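Local atomic coordinates of tRNA (cytosine(38)-C(5))-methyltransferase (Schizosaccharomyces pombe, PDB entry 6FDF), a protein that methylates carbon 5 of cytosine 38 in the anticodon loop of tRNA(Asp), using S-adenosyl-L-methionine as methyl donor. Residues V13-S18 with L78-P83. Residues are numbered along the deposited sequence; the frame is centred on the assembly and turned at random.
Sequences VLELYS and LWTMSP. With SAH (S-adenosyl-L-homocysteine), chain E.
Pro83 lies over one face of the Tyr17 ring, its CA 3.4 Å from the ring centroid and almost on the ring normal, a CH-pi contact. At the ring's edge are Met81 CB and, in the ring plane, O4' of the S-adenosyl-L-homocysteine ribose. Tyr17 sits in the loop just after strand 11-16, which runs parallel to its neighbour 78-81 in the middle of the Rossmann-like sheet of class I methyltransferases, whose C-terminal ends carry the cofactor. With CG of Tyr17 anti to its carbonyl carbon (chi1 -48°), the ring reaches across to the loop 82-83; helix 103-111 supplies further neighbours through Ala104, Phe105 and Ile108. The second flat group, Trp79 on strand 78-81, receives Leu14 CD2 over its five-membered ring, 4.1 Å from the centroid, and stacks on Phe71 outside the pair.

The strand directions differ by 14°, and three backbone bonds fix the register: Leu14 N to Leu78 O, Thr80 N to Leu14 O, and Leu16 N to Thr80 O. The first two are nearly straight at the hydrogen; the third bends to 153°.

Past Leu16 the two segments draw apart, as Tyr17–Ser82 CA atoms lie 5.7 Å apart. Ser82 N, buried here, has no partner, while Ser82 OG bonds to Glu125. Tyr17 O accepts a weak bond from the ligand amine, and Pro83 approaches Cys85, the predicted catalytic residue. On the sheet face bearing Val13, Glu15, Leu78 and Thr80, Val13 CG1 meets Leu78 CD2 at 3.8 Å. On that same face a water donates to Leu16 O at 2.7 Å and is hydrogen-bonded to Thr80 OG1 at 2.8 Å.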
loop_
_atom_site.group_PDB
_atom_site.type_symbol
_atom_site.label_atom_id
_atom_site.label_comp_id
_atom_site.label_asym_id
_atom_site.label_seq_id
_atom_site.Cartn_x
_atom_site.Cartn_y
_atom_site.Cartn_z
ATOM N N VAL A 13 16.925 8.748 1.911
ATOM C CA VAL A 13 15.890 7.968 1.239
ATOM C C VAL A 13 15.112 8.860 0.283
ATOM O O VAL A 13 14.729 9.981 0.636
ATOM C CB VAL A 13 14.932 7.316 2.254
ATOM C CG1 VAL A 13 13.911 6.436 1.528
ATOM C CG2 VAL A 13 15.707 6.516 3.282
ATOM N N LEU A 14 14.864 8.352 -0.924
ATOM C CA LEU A 14 13.985 9.003 -1.891
ATOM C C LEU A 14 12.700 8.187 -1.980
ATOM O O LEU A 14 12.743 6.994 -2.289
ATOM C CB LEU A 14 14.661 9.103 -3.257
ATOM C CG LEU A 14 13.841 9.696 -4.402
ATOM C CD1 LEU A 14 13.506 11.159 -4.119
ATOM C CD2 LEU A 14 14.594 9.543 -5.715
ATOM N N GLU A 15 11.567 8.829 -1.721
ATOM C CA GLU A 15 10.282 8.138 -1.590
ATOM C C GLU A 15 9.414 8.522 -2.791
ATOM O O GLU A 15 8.714 9.533 -2.768
ATOM C CB GLU A 15 9.641 8.506 -0.249
ATOM C CG GLU A 15 8.377 7.758 0.122
ATOM C CD GLU A 15 7.850 8.183 1.482
ATOM O OE1 GLU A 15 6.803 7.647 1.907
ATOM O OE2 GLU A 15 8.483 9.054 2.127
ATOM N N LEU A 16 9.480 7.711 -3.846
ATOM C CA LEU A 16 8.772 7.990 -5.091
ATOM C C LEU A 16 7.364 7.409 -5.050
ATOM O O LEU A 16 7.156 6.308 -4.527
ATOM C CB LEU A 16 9.537 7.399 -6.275
ATOM C CG LEU A 16 10.962 7.922 -6.468
ATOM C CD1 LEU A 16 11.724 7.069 -7.464
ATOM C CD2 LEU A 16 10.916 9.374 -6.916
ATOM N N TYR A 17 6.409 8.131 -5.648
ATOM C CA TYR A 17 4.988 7.771 -5.573
ATOM C C TYR A 17 4.559 7.676 -4.105
ATOM O O TYR A 17 4.041 6.657 -3.642
ATOM C CB TYR A 17 4.682 6.448 -6.301
ATOM C CG TYR A 17 5.238 6.257 -7.707
ATOM C CD1 TYR A 17 6.502 5.706 -7.911
ATOM C CD2 TYR A 17 4.471 6.566 -8.828
ATOM C CE1 TYR A 17 6.998 5.496 -9.190
ATOM C CE2 TYR A 17 4.965 6.368 -10.116
ATOM C CZ TYR A 17 6.226 5.824 -10.286
ATOM O OH TYR A 17 6.714 5.591 -11.547
ATOM N N SER A 18 4.799 8.769 -3.375
ATOM C CA SER A 18 4.795 8.716 -1.916
ATOM C C SER A 18 3.397 8.595 -1.315
ATOM O O SER A 18 3.259 8.071 -0.204
ATOM C CB SER A 18 5.478 9.956 -1.348
ATOM O OG SER A 18 5.118 11.117 -2.076
ATOM N N LEU A 78 18.780 4.773 -0.668
ATOM C CA LEU A 78 17.609 3.913 -0.794
ATOM C C LEU A 78 16.557 4.654 -1.606
ATOM O O LEU A 78 16.246 5.811 -1.304
ATOM C CB LEU A 78 17.035 3.532 0.579
ATOM C CG LEU A 78 15.625 2.926 0.552
ATOM C CD1 LEU A 78 15.626 1.569 -0.157
ATOM C CD2 LEU A 78 15.043 2.787 1.954
ATOM N N TRP A 79 16.043 4.013 -2.649
ATOM C CA TRP A 79 14.865 4.501 -3.357
ATOM C C TRP A 79 13.716 3.542 -3.087
ATOM O O TRP A 79 13.880 2.328 -3.242
ATOM C CB TRP A 79 15.074 4.564 -4.872
ATOM C CG TRP A 79 16.138 5.480 -5.384
ATOM C CD1 TRP A 79 16.983 6.270 -4.657
ATOM C CD2 TRP A 79 16.475 5.680 -6.754
ATOM N NE1 TRP A 79 17.826 6.962 -5.504
ATOM C CE2 TRP A 79 17.530 6.613 -6.797
ATOM C CE3 TRP A 79 15.977 5.170 -7.954
ATOM C CZ2 TRP A 79 18.102 7.034 -7.993
ATOM C CZ3 TRP A 79 16.544 5.591 -9.143
ATOM C CH2 TRP A 79 17.598 6.509 -9.153
ATOM N N THR A 80 12.568 4.075 -2.675
ATOM C CA THR A 80 11.349 3.280 -2.573
ATOM C C THR A 80 10.376 3.739 -3.653
ATOM O O THR A 80 10.365 4.913 -4.041
ATOM C CB THR A 80 10.699 3.396 -1.185
ATOM O OG1 THR A 80 10.183 4.724 -0.988
ATOM C CG2 THR A 80 11.699 3.049 -0.083
ATOM N N MET A 81 9.544 2.820 -4.137
ATOM C CA MET A 81 8.582 3.218 -5.155
ATOM C C MET A 81 7.406 2.256 -5.166
ATOM O O MET A 81 7.579 1.048 -4.980
ATOM C CB MET A 81 9.231 3.282 -6.547
ATOM C CG MET A 81 9.944 2.013 -6.970
ATOM S SD MET A 81 10.908 2.233 -8.484
ATOM C CE MET A 81 12.425 2.912 -7.834
ATOM N N SER A 82 6.216 2.814 -5.388
ATOM C CA SER A 82 4.994 2.043 -5.612
ATOM C C SER A 82 4.427 2.548 -6.933
ATOM O O SER A 82 3.477 3.345 -6.961
ATOM C CB SER A 82 4.007 2.195 -4.451
ATOM O OG SER A 82 2.938 1.264 -4.570
ATOM N N PRO A 83 5.008 2.127 -8.054
ATOM C CA PRO A 83 4.698 2.777 -9.330
ATOM C C PRO A 83 3.316 2.412 -9.848
ATOM O O PRO A 83 2.675 1.460 -9.400
ATOM C CB PRO A 83 5.796 2.264 -10.270
ATOM C CG PRO A 83 6.235 0.963 -9.659
ATOM C CD PRO A 83 6.131 1.178 -8.173
HETATM N N SAH E . 2.674 4.140 -1.793
HETATM C CA SAH E . 1.871 5.299 -1.470
HETATM C CB SAH E . 0.760 5.522 -2.499
HETATM C CG SAH E . 1.134 4.947 -3.864
HETATM S SD SAH E . -0.241 4.870 -4.972
HETATM C C SAH E . 1.303 5.158 -0.093
HETATM O O SAH E . 1.644 4.166 0.588
HETATM O OXT SAH E . 0.527 6.051 0.309
HETATM C "C5'" SAH E . 0.609 5.543 -6.356
HETATM C "C4'" SAH E . 0.842 7.037 -6.128
HETATM O "O4'" SAH E . 1.676 7.497 -7.175
HETATM C "C3'" SAH E . -0.442 7.866 -6.148
HETATM O "O3'" SAH E . -0.502 8.697 -4.990
HETATM C "C2'" SAH E . -0.294 8.765 -7.378
HETATM O "O2'" SAH E . -0.766 10.095 -7.133
HETATM C "C1'" SAH E . 1.212 8.763 -7.611
HETATM N N9 SAH E . 1.613 8.880 -9.028
HETATM C C8 SAH E . 1.120 8.198 -10.082
HETATM N N7 SAH E . 1.740 8.574 -11.226
HETATM C C5 SAH E . 2.654 9.514 -10.919
HETATM C C6 SAH E . 3.646 10.325 -11.653
HETATM N N6 SAH E . 3.788 10.201 -12.991
HETATM N N1 SAH E . 4.396 11.190 -10.930
HETATM C C2 SAH E . 4.263 11.320 -9.598
HETATM N N3 SAH E . 3.381 10.614 -8.867
HETATM C C4 SAH E . 2.558 9.715 -9.467
HETATM O O HOH W 1 7.662 5.039 -2.177
#